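Local coordinates for nuclear and cytoplasmic polyadenylated RNA-binding protein PUB1 (Saccharomyces cerevisiae, PDB 3MD1) that binds polyadenylated RNA with a preference for poly(U) and is represented here by the second of its RNA recognition motif domains, at residues Leu4-Leu9 and Gly46-Thr51. Numbering follows the deposited sequence.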
loop_
_atom_site.group_PDB
_atom_site.type_symbol
_atom_site.label_atom_id
_atom_site.label_comp_id
_atom_site.label_asym_id
_atom_site.label_seq_id
_atom_site.Cartn_x
_atom_site.Cartn_y
_atom_site.Cartn_z
ATOM N N LEU A 4 1.721 3.873 -5.266
ATOM C CA LEU A 4 0.391 3.784 -4.682
ATOM C C LEU A 4 0.404 4.039 -3.181
ATOM O O LEU A 4 1.251 3.488 -2.451
ATOM C CB LEU A 4 -0.194 2.409 -4.940
ATOM C CG LEU A 4 -0.306 1.964 -6.396
ATOM C CD1 LEU A 4 -0.884 0.567 -6.422
ATOM C CD2 LEU A 4 -1.166 2.926 -7.204
ATOM N N PHE A 5 -0.551 4.854 -2.729
ATOM C CA PHE A 5 -0.895 4.979 -1.320
ATOM C C PHE A 5 -1.936 3.922 -0.993
ATOM O O PHE A 5 -2.992 3.878 -1.626
ATOM C CB PHE A 5 -1.460 6.367 -1.023
ATOM C CG PHE A 5 -1.936 6.540 0.396
ATOM C CD1 PHE A 5 -3.232 6.177 0.784
ATOM C CD2 PHE A 5 -1.092 7.093 1.345
ATOM C CE1 PHE A 5 -3.661 6.354 2.094
ATOM C CE2 PHE A 5 -1.528 7.288 2.659
ATOM C CZ PHE A 5 -2.807 6.911 3.033
ATOM N N VAL A 6 -1.653 3.092 0.009
ATOM C CA VAL A 6 -2.548 1.998 0.376
ATOM C C VAL A 6 -3.053 2.242 1.796
ATOM O O VAL A 6 -2.295 2.086 2.783
ATOM C CB VAL A 6 -1.855 0.612 0.243
ATOM C CG1 VAL A 6 -2.806 -0.511 0.626
ATOM C CG2 VAL A 6 -1.333 0.396 -1.168
ATOM N N GLY A 7 -4.309 2.665 1.886
ATOM C CA GLY A 7 -4.942 2.973 3.167
ATOM C C GLY A 7 -5.860 1.914 3.758
ATOM O O GLY A 7 -6.163 0.891 3.119
ATOM N N ASP A 8 -6.348 2.208 4.963
ATOM C CA ASP A 8 -7.256 1.330 5.696
ATOM C C ASP A 8 -6.610 -0.005 6.009
ATOM O O ASP A 8 -7.246 -1.051 5.887
ATOM C CB ASP A 8 -8.571 1.120 4.928
ATOM C CG ASP A 8 -9.628 0.446 5.767
ATOM O OD1 ASP A 8 -9.731 0.774 6.973
ATOM O OD2 ASP A 8 -10.367 -0.407 5.210
ATOM N N LEU A 9 -5.340 0.041 6.412
ATOM C CA LEU A 9 -4.640 -1.174 6.801
ATOM C C LEU A 9 -4.954 -1.481 8.254
ATOM O O LEU A 9 -4.910 -0.595 9.108
ATOM C CB LEU A 9 -3.121 -1.035 6.621
ATOM C CG LEU A 9 -2.553 -0.794 5.219
ATOM C CD1 LEU A 9 -1.019 -0.679 5.247
ATOM C CD2 LEU A 9 -2.977 -1.905 4.279
ATOM N N GLY A 46 0.202 2.572 4.009
ATOM C CA GLY A 46 1.510 2.225 3.489
ATOM C C GLY A 46 1.637 2.645 2.037
ATOM O O GLY A 46 0.719 3.223 1.469
ATOM N N PHE A 47 2.773 2.324 1.440
ATOM C CA PHE A 47 3.043 2.624 0.038
ATOM C C PHE A 47 3.528 1.391 -0.708
ATOM O O PHE A 47 4.233 0.548 -0.131
ATOM C CB PHE A 47 4.136 3.695 -0.080
ATOM C CG PHE A 47 3.759 5.013 0.499
ATOM C CD1 PHE A 47 2.987 5.907 -0.225
ATOM C CD2 PHE A 47 4.197 5.369 1.773
ATOM C CE1 PHE A 47 2.630 7.144 0.318
ATOM C CE2 PHE A 47 3.846 6.591 2.321
ATOM C CZ PHE A 47 3.060 7.482 1.593
ATOM N N VAL A 48 3.176 1.315 -1.996
ATOM C CA VAL A 48 3.673 0.284 -2.923
ATOM C C VAL A 48 4.184 0.963 -4.211
ATOM O O VAL A 48 3.482 1.791 -4.795
ATOM C CB VAL A 48 2.586 -0.767 -3.245
ATOM C CG1 VAL A 48 3.145 -1.810 -4.208
ATOM C CG2 VAL A 48 2.128 -1.453 -1.966
ATOM N N SER A 49 5.406 0.614 -4.624
ATOM C CA SER A 49 6.095 1.263 -5.744
ATOM C C SER A 49 6.169 0.362 -6.976
ATOM O O SER A 49 6.280 -0.856 -6.848
ATOM C CB SER A 49 7.517 1.666 -5.327
ATOM O OG SER A 49 8.158 2.427 -6.338
ATOM N N PHE A 50 6.116 0.982 -8.158
ATOM C CA PHE A 50 6.177 0.275 -9.450
ATOM C C PHE A 50 7.077 1.004 -10.454
ATOM O O PHE A 50 7.248 2.230 -10.374
ATOM C CB PHE A 50 4.774 0.151 -10.068
ATOM C CG PHE A 50 3.807 -0.669 -9.248
ATOM C CD1 PHE A 50 3.136 -0.111 -8.162
ATOM C CD2 PHE A 50 3.547 -1.996 -9.582
ATOM C CE1 PHE A 50 2.251 -0.878 -7.406
ATOM C CE2 PHE A 50 2.648 -2.764 -8.836
ATOM C CZ PHE A 50 2.006 -2.202 -7.747
ATOM N N THR A 51 7.624 0.265 -11.424
ATOM C CA THR A 51 8.430 0.901 -12.490
ATOM C C THR A 51 7.558 1.581 -13.548
ATOM O O THR A 51 8.001 2.513 -14.231
ATOM C CB THR A 51 9.392 -0.087 -13.207
ATOM O OG1 THR A 51 8.642 -1.043 -13.963
ATOM C CG2 THR A 51 10.300 -0.804 -12.226
#
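Leu4 O is gripped twice from the facing strand. Val48 N donates a hydrogen bond to Leu4 O (2.9 Å). Phe47 CA makes a CA-H...O contact with Leu4 O at 3.2 Å. Leu4 N answers with a nearly straight bond to Val48 O (2.8 Å). Val6 and Gly46 form the next hydrogen-bonded pair, again joined in both directions. Phe5 and Phe47 lie between as the non-hydrogen-bonded pair of this antiparallel pairing.

Their rings meet on one face of the sheet in an offset edge-to-face stack. The edge of Phe5 at CD2 turns toward the face of Phe47, and Phe5 CD2 comes 3.9 Å from Phe47 CE1. The rings leave their strands in different rotamers (Phe5 chi1 176°, Phe47 chi1 -64°) and end nearly perpendicular, with planes at 79°. These two strands are the central RNP strands of the RRM fold. Aromatics at these positions commonly stack on RNA bases in RRMs, consistent with poly(U) binding.

The other face is apolar and buried. Leu4 CD1 touches Phe50 CE1 at 3.6 Å, and Val6 CG2 meets Val48 CG2. Leu9 CD1 closes over the backbone at Gly46 N.

Strand 71-77 flanks residues 4-7, and strand 28-35 flanks residues 46-50. Helix 53-63 packs on the buried face, where Met60 touches Leu4 and Ala56 and Ala59 touch Phe50.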